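Local structure of alpha-1,2-mannosidase (Bacteroides thetaiotaomicron, 2WW2) at residues A[94-99]-A[146-151]; A[195-198]-A[203-206]; A[428-433]-A[478-483]. The protein hydrolyses alpha-mannosides with inversion of configuration, as a calcium-dependent member of glycoside hydrolase family 92. All coordinates share one frame; numbering follows the deposited sequence.

Contact 1. Residues A[94-99]-A[146-151]; sequences KERLVP and VVDAYN
R96 grips a single oxygen of D148 end-on. Its NH1 lies 2.9 Å from D148 OD2 and its NH2 3.2 Å from the same D148 OD2, a salt bridge in which both bonds run close to the guanidinium plane. The carboxylate stands almost perpendicular to that plane, at 87°. NH1 takes the anti lone pair of OD2, while NH2 comes in on the same anti side but well out of the carboxylate plane. Nearer the backbone, R96 CD passes alongside V146, 4.0 Å from V146 CG1; the chain then bends at chi3 (-37°), carrying the guanidinium past the valine to the acid. All three side chains are buried in the family 92 N-terminal domain, whose strands here pair antiparallel; D148 lies on strand 143-148 and R96 precedes strand 98-108. The other carboxylate oxygen is used locally: D148 OD1 accepts from Y150 N at 2.8 Å, an Asx turn that helps fix the rotation of the carboxylate. Around this pair, Y214 OH and N48 ND2 also bond to D148 OD2, and the arginine is held by the backbone carbonyls of R62, at NE, and M91, at NH1.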
ATOM      1  N   LYS A  94     -34.639  13.732 -20.168  1.00 11.91           N
ATOM      2  CA  LYS A  94     -33.670  12.989 -20.979  1.00 12.70           C
ATOM      3  C   LYS A  94     -33.181  13.808 -22.149  1.00 12.73           C
ATOM      4  O   LYS A  94     -32.114  13.536 -22.677  1.00 12.55           O
ATOM      5  CB  LYS A  94     -34.302  11.709 -21.527  1.00 13.37           C
ATOM      6  CG  LYS A  94     -34.819  10.761 -20.452  1.00 16.05           C
ATOM      7  CD  LYS A  94     -33.826   9.647 -20.179  1.00 20.91           C
ATOM      8  CE  LYS A  94     -34.473   8.521 -19.376  1.00 24.02           C
ATOM      9  NZ  LYS A  94     -33.447   7.533 -18.923  1.00 28.35           N
ATOM     10  N   GLU A  95     -33.969  14.802 -22.554  1.00 13.01           N
ATOM     11  CA  GLU A  95     -33.674  15.619 -23.723  1.00 13.96           C
ATOM     12  C   GLU A  95     -33.350  17.096 -23.435  1.00 13.20           C
ATOM     13  O   GLU A  95     -32.895  17.794 -24.340  1.00 12.64           O
ATOM     14  CB  GLU A  95     -34.848  15.585 -24.705  1.00 14.58           C
ATOM     15  CG  GLU A  95     -35.038  14.248 -25.359  1.00 20.87           C
ATOM     16  CD  GLU A  95     -35.934  14.360 -26.559  1.00 27.21           C
ATOM     17  OE1 GLU A  95     -37.157  14.496 -26.364  1.00 29.38           O
ATOM     18  OE2 GLU A  95     -35.408  14.339 -27.696  1.00 31.62           O
ATOM     19  N   ARG A  96     -33.615  17.574 -22.216  1.00 12.76           N
ATOM     20  CA  ARG A  96     -33.297  18.949 -21.840  1.00 13.17           C
ATOM     21  C   ARG A  96     -31.865  18.989 -21.397  1.00 13.00           C
ATOM     22  O   ARG A  96     -31.565  18.730 -20.228  1.00 14.34           O
ATOM     23  CB  ARG A  96     -34.143  19.465 -20.660  1.00 13.69           C
ATOM     24  CG  ARG A  96     -35.585  19.690 -20.948  1.00 14.01           C
ATOM     25  CD  ARG A  96     -36.303  20.417 -19.785  1.00 10.86           C
ATOM     26  NE  ARG A  96     -35.842  20.015 -18.461  1.00  9.61           N
ATOM     27  CZ  ARG A  96     -36.425  19.103 -17.684  1.00  9.92           C
ATOM     28  NH1 ARG A  96     -37.521  18.444 -18.089  1.00  8.46           N
ATOM     29  NH2 ARG A  96     -35.906  18.848 -16.488  1.00  8.39           N
ATOM     30  N   LEU A  97     -30.977  19.295 -22.319  1.00 12.12           N
ATOM     31  CA  LEU A  97     -29.554  19.276 -22.043  1.00 13.03           C
ATOM     32  C   LEU A  97     -28.975  20.522 -22.665  1.00 12.56           C
ATOM     33  O   LEU A  97     -28.826  20.578 -23.872  1.00 14.18           O
ATOM     34  CB  LEU A  97     -28.903  18.072 -22.726  1.00 13.04           C
ATOM     35  CG  LEU A  97     -29.049  16.667 -22.149  1.00 15.67           C
ATOM     36  CD1 LEU A  97     -28.635  16.587 -20.705  1.00 15.67           C
ATOM     37  CD2 LEU A  97     -30.462  16.169 -22.360  1.00 21.53           C
ATOM     38  N   VAL A  98     -28.631  21.515 -21.858  1.00 10.99           N
ATOM     39  CA  VAL A  98     -28.205  22.780 -22.410  1.00  9.71           C
ATOM     40  C   VAL A  98     -26.782  23.074 -21.951  1.00  9.38           C
ATOM     41  O   VAL A  98     -26.519  23.126 -20.741  1.00  9.18           O
ATOM     42  CB  VAL A  98     -29.127  23.920 -21.952  1.00  9.13           C
ATOM     43  CG1 VAL A  98     -28.720  25.231 -22.642  1.00  8.21           C
ATOM     44  CG2 VAL A  98     -30.586  23.570 -22.248  1.00  8.92           C
ATOM     45  N   PRO A  99     -25.862  23.256 -22.912  1.00  9.03           N
ATOM     46  CA  PRO A  99     -24.452  23.430 -22.559  1.00  9.36           C
ATOM     47  C   PRO A  99     -24.163  24.775 -21.873  1.00  9.52           C
ATOM     48  O   PRO A  99     -24.726  25.808 -22.260  1.00  9.30           O
ATOM     49  CB  PRO A  99     -23.701  23.320 -23.908  1.00  9.55           C
ATOM     50  CG  PRO A  99     -24.745  23.298 -24.990  1.00 10.15           C
ATOM     51  CD  PRO A  99     -26.111  23.134 -24.361  1.00  9.44           C
ATOM     52  N   VAL A 146     -39.834  25.316 -19.073  1.00  7.56           N
ATOM     53  CA  VAL A 146     -40.412  24.003 -18.849  1.00  7.07           C
ATOM     54  C   VAL A 146     -40.462  23.745 -17.353  1.00  7.49           C
ATOM     55  O   VAL A 146     -39.469  23.975 -16.637  1.00  6.39           O
ATOM     56  CB  VAL A 146     -39.592  22.879 -19.509  1.00  7.47           C
ATOM     57  CG1 VAL A 146     -40.096  21.486 -19.053  1.00  7.87           C
ATOM     58  CG2 VAL A 146     -39.637  23.016 -21.035  1.00  7.60           C
ATOM     59  N   VAL A 147     -41.611  23.244 -16.904  1.00  6.82           N
ATOM     60  CA  VAL A 147     -41.790  22.827 -15.534  1.00  7.12           C
ATOM     61  C   VAL A 147     -41.870  21.294 -15.539  1.00  7.89           C
ATOM     62  O   VAL A 147     -42.617  20.701 -16.317  1.00  7.34           O
ATOM     63  CB  VAL A 147     -43.061  23.425 -14.921  1.00  6.81           C
ATOM     64  CG1 VAL A 147     -43.287  22.888 -13.536  1.00  6.91           C
ATOM     65  CG2 VAL A 147     -42.978  24.980 -14.873  1.00  7.10           C
ATOM     66  N   ASP A 148     -41.068  20.664 -14.692  1.00  7.79           N
ATOM     67  CA  ASP A 148     -40.931  19.213 -14.683  1.00  7.48           C
ATOM     68  C   ASP A 148     -41.342  18.787 -13.285  1.00  7.96           C
ATOM     69  O   ASP A 148     -40.693  19.148 -12.302  1.00  7.18           O
ATOM     70  CB  ASP A 148     -39.475  18.845 -15.020  1.00  7.86           C
ATOM     71  CG  ASP A 148     -39.208  17.343 -14.986  1.00  8.78           C
ATOM     72  OD1 ASP A 148     -39.814  16.634 -14.152  1.00  7.61           O
ATOM     73  OD2 ASP A 148     -38.379  16.875 -15.802  1.00 10.06           O
ATOM     74  N   ALA A 149     -42.456  18.051 -13.187  1.00  7.09           N
ATOM     75  CA  ALA A 149     -42.999  17.682 -11.885  1.00  7.19           C
ATOM     76  C   ALA A 149     -42.547  16.288 -11.452  1.00  7.31           C
ATOM     77  O   ALA A 149     -43.071  15.727 -10.482  1.00  7.63           O
ATOM     78  CB  ALA A 149     -44.563  17.804 -11.884  1.00  6.83           C
ATOM     79  N   TYR A 150     -41.570  15.751 -12.181  1.00  7.25           N
ATOM     80  CA  TYR A 150     -40.885  14.488 -11.864  1.00  7.55           C
ATOM     81  C   TYR A 150     -41.803  13.287 -12.095  1.00  8.54           C
ATOM     82  O   TYR A 150     -42.958  13.450 -12.507  1.00  8.92           O
ATOM     83  CB  TYR A 150     -40.391  14.495 -10.417  1.00  7.18           C
ATOM     84  CG  TYR A 150     -38.900  14.297 -10.257  1.00  7.25           C
ATOM     85  CD1 TYR A 150     -38.385  13.114  -9.733  1.00  7.70           C
ATOM     86  CD2 TYR A 150     -38.004  15.296 -10.615  1.00  9.07           C
ATOM     87  CE1 TYR A 150     -37.011  12.937  -9.555  1.00  7.65           C
ATOM     88  CE2 TYR A 150     -36.618  15.125 -10.456  1.00  9.00           C
ATOM     89  CZ  TYR A 150     -36.144  13.941  -9.909  1.00  8.92           C
ATOM     90  OH  TYR A 150     -34.798  13.747  -9.696  1.00  9.85           O
ATOM     91  N   ASN A 151     -41.298  12.085 -11.834  1.00  9.22           N
ATOM     92  CA  ASN A 151     -42.136  10.891 -11.966  1.00  9.82           C
ATOM     93  C   ASN A 151     -42.649  10.407 -10.614  1.00  9.82           C
ATOM     94  O   ASN A 151     -42.486  11.096  -9.606  1.00  9.38           O
ATOM     95  CB  ASN A 151     -41.424   9.768 -12.728  1.00 10.78           C
ATOM     96  CG  ASN A 151     -40.221   9.219 -11.980  1.00 14.21           C
ATOM     97  OD1 ASN A 151     -39.676   9.876 -11.101  1.00 16.42           O
ATOM     98  ND2 ASN A 151     -39.801   8.005 -12.331  1.00 16.59           N
TER

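Contact 2. Residues A[195-198]-A[203-206]; sequences YGTY and LLHH
Y195 lays the edge of its ring against the backbone of H206, with Y195 CE1 3.5 Å from H206 O and that oxygen in the ring plane. A chi1 of 40° sets CG between the backbone N and the carbonyl carbon, and so swings the ring toward the partner chain. Both residues also touch a crystal neighbour, so this placement may owe something to the lattice. Close by, H206 N donates to Y195 O at 2.8 Å, although H206 has already left the strand with a positive phi.

The two chains form an antiparallel beta hairpin, their directions 155° apart. T197 and L204 are its hydrogen-bonded pair: T197 N reaches L204 O at 3.1 Å, and L204 N returns to T197 O at 2.7 Å in an almost straight bond (176°). On that face T197 OG1 comes to 4.0 Å from L204 CB, a polar atom beside an aliphatic one. G196 faces H205 and Y198 faces L203 as non-hydrogen-bonded pairs on the other face. Lacking a beta carbon, G196 lets its CA approach L204 O to 3.3 Å. L203 CD1 curls back to 3.4 Å from T197 O, and the Y198 ring turns an edge toward the L203 backbone, Y198 CD1 lying 3.9 Å from L203 N.

Strand 216-221 pairs with the other edge of 194-198, through Y218 and C216, and Y218 OH bonds to H205 ND1. Three main-chain bonds thus set the register of the hairpin, and the side chains add ring edges and contacts of carbon against main-chain and hydroxyl oxygens. The close fit at G196 depends on its bare alpha carbon, since a beta carbon there would probably collide with L204 O.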
ATOM      1  N   TYR A 195     -48.672  27.322 -24.638  1.00  8.72           N
ATOM      2  CA  TYR A 195     -48.475  26.468 -23.476  1.00  9.12           C
ATOM      3  C   TYR A 195     -48.920  25.061 -23.849  1.00  8.83           C
ATOM      4  O   TYR A 195     -49.600  24.849 -24.861  1.00  8.72           O
ATOM      5  CB  TYR A 195     -49.305  26.988 -22.298  1.00  9.06           C
ATOM      6  CG  TYR A 195     -50.665  27.472 -22.781  1.00 10.69           C
ATOM      7  CD1 TYR A 195     -51.730  26.593 -22.900  1.00 12.06           C
ATOM      8  CD2 TYR A 195     -50.850  28.797 -23.178  1.00 12.46           C
ATOM      9  CE1 TYR A 195     -52.966  27.027 -23.379  1.00 13.53           C
ATOM     10  CE2 TYR A 195     -52.072  29.243 -23.665  1.00 13.91           C
ATOM     11  CZ  TYR A 195     -53.127  28.352 -23.758  1.00 15.14           C
ATOM     12  OH  TYR A 195     -54.344  28.783 -24.242  1.00 16.45           O
ATOM     13  N   GLY A 196     -48.521  24.091 -23.044  1.00  9.28           N
ATOM     14  CA  GLY A 196     -48.926  22.713 -23.287  1.00  9.18           C
ATOM     15  C   GLY A 196     -48.428  21.795 -22.193  1.00  9.77           C
ATOM     16  O   GLY A 196     -47.658  22.202 -21.311  1.00  9.84           O
ATOM     17  N   THR A 197     -48.861  20.543 -22.243  1.00  9.75           N
ATOM     18  CA  THR A 197     -48.466  19.595 -21.227  1.00 10.24           C
ATOM     19  C   THR A 197     -47.825  18.390 -21.878  1.00 10.38           C
ATOM     20  O   THR A 197     -47.933  18.195 -23.085  1.00 11.16           O
ATOM     21  CB  THR A 197     -49.666  19.146 -20.374  1.00 10.47           C
ATOM     22  OG1 THR A 197     -50.728  18.719 -21.239  1.00 10.66           O
ATOM     23  CG2 THR A 197     -50.159  20.292 -19.505  1.00 10.20           C
ATOM     24  N   TYR A 198     -47.176  17.571 -21.063  1.00 10.30           N
ATOM     25  CA  TYR A 198     -46.492  16.379 -21.536  1.00 10.31           C
ATOM     26  C   TYR A 198     -46.716  15.342 -20.459  1.00 10.16           C
ATOM     27  O   TYR A 198     -46.586  15.645 -19.270  1.00  9.38           O
ATOM     28  CB  TYR A 198     -44.995  16.691 -21.699  1.00 10.68           C
ATOM     29  CG  TYR A 198     -44.066  15.514 -21.943  1.00 11.97           C
ATOM     30  CD1 TYR A 198     -43.942  14.942 -23.210  1.00 13.99           C
ATOM     31  CD2 TYR A 198     -43.259  15.019 -20.919  1.00 13.51           C
ATOM     32  CE1 TYR A 198     -43.073  13.884 -23.435  1.00 15.50           C
ATOM     33  CE2 TYR A 198     -42.388  13.967 -21.130  1.00 15.24           C
ATOM     34  CZ  TYR A 198     -42.298  13.405 -22.386  1.00 17.18           C
ATOM     35  OH  TYR A 198     -41.441  12.359 -22.587  1.00 19.44           O
ATOM     36  N   LEU A 203     -46.537  15.129 -26.180  1.00 14.18           N
ATOM     37  CA  LEU A 203     -46.639  16.562 -25.945  1.00 14.40           C
ATOM     38  C   LEU A 203     -47.991  17.066 -26.471  1.00 14.49           C
ATOM     39  O   LEU A 203     -48.296  16.921 -27.648  1.00 13.51           O
ATOM     40  CB  LEU A 203     -45.491  17.290 -26.651  1.00 14.84           C
ATOM     41  CG  LEU A 203     -45.503  18.816 -26.702  1.00 16.17           C
ATOM     42  CD1 LEU A 203     -45.676  19.441 -25.304  1.00 17.43           C
ATOM     43  CD2 LEU A 203     -44.224  19.295 -27.350  1.00 18.54           C
ATOM     44  N   LEU A 204     -48.794  17.654 -25.594  1.00 14.35           N
ATOM     45  CA  LEU A 204     -50.145  18.084 -25.974  1.00 15.21           C
ATOM     46  C   LEU A 204     -50.272  19.601 -25.939  1.00 14.64           C
ATOM     47  O   LEU A 204     -50.451  20.191 -24.873  1.00 14.24           O
ATOM     48  CB  LEU A 204     -51.156  17.461 -25.027  1.00 15.71           C
ATOM     49  CG  LEU A 204     -51.088  15.926 -24.981  1.00 18.97           C
ATOM     50  CD1 LEU A 204     -51.444  15.352 -23.605  1.00 21.33           C
ATOM     51  CD2 LEU A 204     -51.951  15.345 -26.084  1.00 20.05           C
ATOM     52  N   HIS A 205     -50.194  20.240 -27.100  1.00 14.58           N
ATOM     53  CA  HIS A 205     -50.298  21.705 -27.154  1.00 14.68           C
ATOM     54  C   HIS A 205     -51.684  22.224 -26.731  1.00 14.28           C
ATOM     55  O   HIS A 205     -52.695  21.579 -26.992  1.00 13.48           O
ATOM     56  CB  HIS A 205     -49.908  22.196 -28.546  1.00 15.42           C
ATOM     57  CG  HIS A 205     -48.539  21.752 -28.965  1.00 17.55           C
ATOM     58  ND1 HIS A 205     -47.390  22.408 -28.569  1.00 18.64           N
ATOM     59  CD2 HIS A 205     -48.132  20.698 -29.712  1.00 19.70           C
ATOM     60  CE1 HIS A 205     -46.337  21.796 -29.078  1.00 19.06           C
ATOM     61  NE2 HIS A 205     -46.756  20.748 -29.766  1.00 20.92           N
ATOM     62  N   HIS A 206     -51.719  23.381 -26.067  1.00 13.51           N
ATOM     63  CA  HIS A 206     -52.972  24.007 -25.605  1.00 13.38           C
ATOM     64  C   HIS A 206     -53.601  23.325 -24.393  1.00 13.16           C
ATOM     65  O   HIS A 206     -54.513  23.870 -23.782  1.00 12.55           O
ATOM     66  CB  HIS A 206     -54.027  24.088 -26.726  1.00 13.67           C
ATOM     67  CG  HIS A 206     -53.629  24.966 -27.866  1.00 15.51           C
ATOM     68  ND1 HIS A 206     -53.032  24.472 -29.005  1.00 17.27           N
ATOM     69  CD2 HIS A 206     -53.735  26.305 -28.045  1.00 17.81           C
ATOM     70  CE1 HIS A 206     -52.791  25.466 -29.841  1.00 17.30           C
ATOM     71  NE2 HIS A 206     -53.210  26.589 -29.283  1.00 18.83           N
TER

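Contact 3. Residues A[428-433]-A[478-483]; sequences EYYDKL and APNYRN
The short helix 427-433 and the 3-10 turn at 480-483 keep their backbones well apart, the nearest alpha carbons being Y430 CA and N480 CA at 9.0 Å, and side chains span the interval. Y430 extends from the helix with CG anti to the backbone N (chi1 176°), which brings its hydroxyl to the amide of N480. N480 ND2 donates to Y430 OH at 3.1 Å, with an angle of 157° at the hydrogen and the oxygen slightly tilted from the amide plane. The amide nitrogen approaches the phenol end obliquely, 3.2 Å from Y430 CZ, and the amide and ring planes stand 81° apart. A water takes a second bond from N480 ND2, at 2.9 Å, and donates to Y430 O at 2.8 Å. The amide is therefore tied to both ends of the same tyrosine, its hydroxyl and, through water, its main-chain carbonyl. Y430 OH is also hydrogen-bonded to D455 OD2, and R424 makes a cation-pi contact with the ring. A phenylalanine in place of Y430 would probably leave the N480 amide held at this end by the water alone and deprive D455 of a hydrogen-bonding partner. N483 ND2 adds a second tie, to the carbonyl of G434 just beyond the helix. Within the helix-rich family 92 catalytic domain, probably of the six-hairpin (alpha/alpha)6 type, helix 444-465 lies against both segments: T448 and A452 pack on Y430, L449 on Y481 and W456 on A478, while helix 530-537 meets Y481 and R482 through L536.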
ATOM      1  N   GLU A 428     -31.740  -7.389  22.367  1.00 10.41           N
ATOM      2  CA  GLU A 428     -31.929  -8.553  23.223  1.00 11.45           C
ATOM      3  C   GLU A 428     -30.584  -9.196  23.543  1.00 11.20           C
ATOM      4  O   GLU A 428     -30.283  -9.446  24.706  1.00 11.71           O
ATOM      5  CB  GLU A 428     -32.868  -9.566  22.576  1.00 12.12           C
ATOM      6  CG  GLU A 428     -34.214  -9.000  22.185  1.00 14.03           C
ATOM      7  CD  GLU A 428     -34.314  -8.621  20.701  1.00 19.73           C
ATOM      8  OE1 GLU A 428     -33.346  -8.044  20.115  1.00 15.50           O
ATOM      9  OE2 GLU A 428     -35.393  -8.917  20.123  1.00 21.74           O
ATOM     10  N   TYR A 429     -29.773  -9.455  22.514  1.00 10.55           N
ATOM     11  CA  TYR A 429     -28.425  -9.983  22.727  1.00 10.24           C
ATOM     12  C   TYR A 429     -27.599  -9.044  23.607  1.00  9.64           C
ATOM     13  O   TYR A 429     -26.917  -9.465  24.524  1.00  9.11           O
ATOM     14  CB  TYR A 429     -27.681 -10.104  21.393  1.00 10.67           C
ATOM     15  CG  TYR A 429     -28.003 -11.332  20.559  1.00 11.03           C
ATOM     16  CD1 TYR A 429     -27.877 -12.611  21.084  1.00 13.33           C
ATOM     17  CD2 TYR A 429     -28.389 -11.199  19.229  1.00 12.00           C
ATOM     18  CE1 TYR A 429     -28.161 -13.725  20.313  1.00 13.40           C
ATOM     19  CE2 TYR A 429     -28.657 -12.297  18.449  1.00 13.61           C
ATOM     20  CZ  TYR A 429     -28.551 -13.554  18.999  1.00 14.04           C
ATOM     21  OH  TYR A 429     -28.822 -14.643  18.213  1.00 16.99           O
ATOM     22  N   TYR A 430     -27.607  -7.763  23.265  1.00  9.76           N
ATOM     23  CA  TYR A 430     -26.784  -6.786  23.987  1.00  9.40           C
ATOM     24  C   TYR A 430     -27.108  -6.783  25.486  1.00 10.26           C
ATOM     25  O   TYR A 430     -26.203  -6.740  26.326  1.00 10.21           O
ATOM     26  CB  TYR A 430     -27.016  -5.410  23.369  1.00  9.61           C
ATOM     27  CG  TYR A 430     -26.325  -4.245  24.036  1.00  8.94           C
ATOM     28  CD1 TYR A 430     -25.060  -3.846  23.625  1.00  8.41           C
ATOM     29  CD2 TYR A 430     -26.955  -3.513  25.051  1.00  9.37           C
ATOM     30  CE1 TYR A 430     -24.432  -2.760  24.205  1.00  9.67           C
ATOM     31  CE2 TYR A 430     -26.327  -2.407  25.639  1.00  8.37           C
ATOM     32  CZ  TYR A 430     -25.065  -2.042  25.209  1.00  9.52           C
ATOM     33  OH  TYR A 430     -24.402  -0.957  25.752  1.00  9.58           O
ATOM     34  N   ASP A 431     -28.397  -6.813  25.815  1.00 10.50           N
ATOM     35  CA  ASP A 431     -28.820  -6.797  27.219  1.00 11.65           C
ATOM     36  C   ASP A 431     -28.388  -8.082  27.931  1.00 12.08           C
ATOM     37  O   ASP A 431     -28.014  -8.064  29.103  1.00 11.95           O
ATOM     38  CB  ASP A 431     -30.341  -6.616  27.334  1.00 11.92           C
ATOM     39  CG  ASP A 431     -30.790  -5.169  27.063  1.00 14.06           C
ATOM     40  OD1 ASP A 431     -29.942  -4.262  27.085  1.00 14.37           O
ATOM     41  OD2 ASP A 431     -31.990  -4.949  26.834  1.00 16.74           O
ATOM     42  N   LYS A 432     -28.433  -9.197  27.211  1.00 11.54           N
ATOM     43  CA  LYS A 432     -28.098 -10.490  27.813  1.00 11.96           C
ATOM     44  C   LYS A 432     -26.592 -10.700  27.925  1.00 11.67           C
ATOM     45  O   LYS A 432     -26.097 -11.203  28.929  1.00 11.43           O
ATOM     46  CB  LYS A 432     -28.710 -11.622  26.990  1.00 11.56           C
ATOM     47  CG  LYS A 432     -28.364 -13.040  27.498  1.00 13.80           C
ATOM     48  N   LEU A 433     -25.867 -10.324  26.881  1.00 10.97           N
ATOM     49  CA  LEU A 433     -24.469 -10.720  26.740  1.00 10.53           C
ATOM     50  C   LEU A 433     -23.483  -9.622  27.090  1.00 10.41           C
ATOM     51  O   LEU A 433     -22.330  -9.907  27.372  1.00 10.28           O
ATOM     52  CB  LEU A 433     -24.192 -11.148  25.295  1.00 10.68           C
ATOM     53  CG  LEU A 433     -24.945 -12.322  24.683  1.00 10.85           C
ATOM     54  CD1 LEU A 433     -24.528 -12.484  23.212  1.00 10.80           C
ATOM     55  CD2 LEU A 433     -24.697 -13.615  25.493  1.00 11.88           C
ATOM     56  N   ALA A 478     -22.418   1.415  30.317  1.00 10.52           N
ATOM     57  CA  ALA A 478     -21.457   2.366  29.768  1.00 10.58           C
ATOM     58  C   ALA A 478     -20.100   1.734  29.444  1.00 10.44           C
ATOM     59  O   ALA A 478     -19.479   2.096  28.452  1.00 10.27           O
ATOM     60  CB  ALA A 478     -21.283   3.576  30.716  1.00  9.83           C
ATOM     61  N   PRO A 479     -19.628   0.789  30.286  1.00 10.75           N
ATOM     62  CA  PRO A 479     -18.345   0.142  29.996  1.00 10.56           C
ATOM     63  C   PRO A 479     -18.441  -1.083  29.071  1.00 10.25           C
ATOM     64  O   PRO A 479     -17.493  -1.855  29.004  1.00  9.76           O
ATOM     65  CB  PRO A 479     -17.837  -0.310  31.387  1.00 10.17           C
ATOM     66  CG  PRO A 479     -18.985  -0.094  32.348  1.00 11.51           C
ATOM     67  CD  PRO A 479     -20.188   0.380  31.588  1.00 10.92           C
ATOM     68  N   ASN A 480     -19.566  -1.275  28.387  1.00 10.55           N
ATOM     69  CA  ASN A 480     -19.745  -2.470  27.565  1.00 10.60           C
ATOM     70  C   ASN A 480     -18.727  -2.519  26.423  1.00 10.94           C
ATOM     71  O   ASN A 480     -18.483  -3.585  25.873  1.00 10.78           O
ATOM     72  CB  ASN A 480     -21.170  -2.587  27.010  1.00 11.14           C
ATOM     73  CG  ASN A 480     -22.125  -3.279  27.979  1.00 11.58           C
ATOM     74  OD1 ASN A 480     -21.697  -3.899  28.957  1.00 10.61           O
ATOM     75  ND2 ASN A 480     -23.425  -3.194  27.698  1.00 12.38           N
ATOM     76  N   TYR A 481     -18.137  -1.376  26.070  1.00 10.28           N
ATOM     77  CA  TYR A 481     -17.060  -1.380  25.074  1.00 10.50           C
ATOM     78  C   TYR A 481     -15.947  -2.352  25.466  1.00 10.94           C
ATOM     79  O   TYR A 481     -15.273  -2.945  24.597  1.00 10.77           O
ATOM     80  CB  TYR A 481     -16.471   0.024  24.853  1.00  9.92           C
ATOM     81  CG  TYR A 481     -15.763   0.609  26.053  1.00 10.87           C
ATOM     82  CD1 TYR A 481     -14.414   0.370  26.264  1.00 11.47           C
ATOM     83  CD2 TYR A 481     -16.444   1.398  26.978  1.00 10.29           C
ATOM     84  CE1 TYR A 481     -13.755   0.902  27.360  1.00 11.47           C
ATOM     85  CE2 TYR A 481     -15.793   1.940  28.094  1.00 10.62           C
ATOM     86  CZ  TYR A 481     -14.450   1.678  28.274  1.00 11.25           C
ATOM     87  OH  TYR A 481     -13.785   2.197  29.358  1.00 12.57           O
ATOM     88  N   ARG A 482     -15.718  -2.492  26.768  1.00 11.08           N
ATOM     89  CA  ARG A 482     -14.652  -3.385  27.232  1.00 11.75           C
ATOM     90  C   ARG A 482     -14.874  -4.841  26.831  1.00 11.42           C
ATOM     91  O   ARG A 482     -13.934  -5.634  26.785  1.00 11.48           O
ATOM     92  CB  ARG A 482     -14.482  -3.299  28.756  1.00 12.22           C
ATOM     93  CG  ARG A 482     -14.160  -1.901  29.298  1.00 15.08           C
ATOM     94  CD  ARG A 482     -13.933  -2.008  30.817  1.00 20.29           C
ATOM     95  NE  ARG A 482     -13.790  -0.732  31.523  1.00 26.14           N
ATOM     96  CZ  ARG A 482     -12.657  -0.023  31.636  1.00 29.32           C
ATOM     97  NH1 ARG A 482     -11.524  -0.418  31.054  1.00 27.80           N
ATOM     98  NH2 ARG A 482     -12.658   1.106  32.346  1.00 30.42           N
ATOM     99  N   ASN A 483     -16.122  -5.207  26.571  1.00 11.05           N
ATOM    100  CA  ASN A 483     -16.455  -6.589  26.338  1.00 10.66           C
ATOM    101  C   ASN A 483     -15.990  -7.058  24.963  1.00 10.75           C
ATOM    102  O   ASN A 483     -15.988  -8.255  24.684  1.00  9.83           O
ATOM    103  CB  ASN A 483     -17.969  -6.803  26.479  1.00 11.03           C
ATOM    104  CG  ASN A 483     -18.444  -6.671  27.909  1.00 13.15           C
ATOM    105  OD1 ASN A 483     -17.727  -7.034  28.841  1.00 14.71           O
ATOM    106  ND2 ASN A 483     -19.653  -6.149  28.096  1.00 13.71           N
TER
HETATM  107  O   HOH W   1     -25.645  -4.897  28.345  1.00 12.34           O

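In the fold
Contacts 1, 2 and 3 follow one another along the chain, each closing before the next opens. The first two belong to the N-terminal beta domain, their centres about 15 Å apart and their nearest atoms about 6 Å apart without touching. Strand 216-221 connects them, pairing on one side with strand 143-148 of contact 1 and on the other with strand 194-198 of contact 2. Contact 3 lies in the helical catalytic domain, on the opposite side of the chain's centre, about 52 Å from contact 1 and about 63 Å from contact 2, centre to centre. Contacts 1 and 2 thus join parts of one domain; contact 3, a hydrogen-bonded tie between helix and 3-10 turn, does not bridge the two.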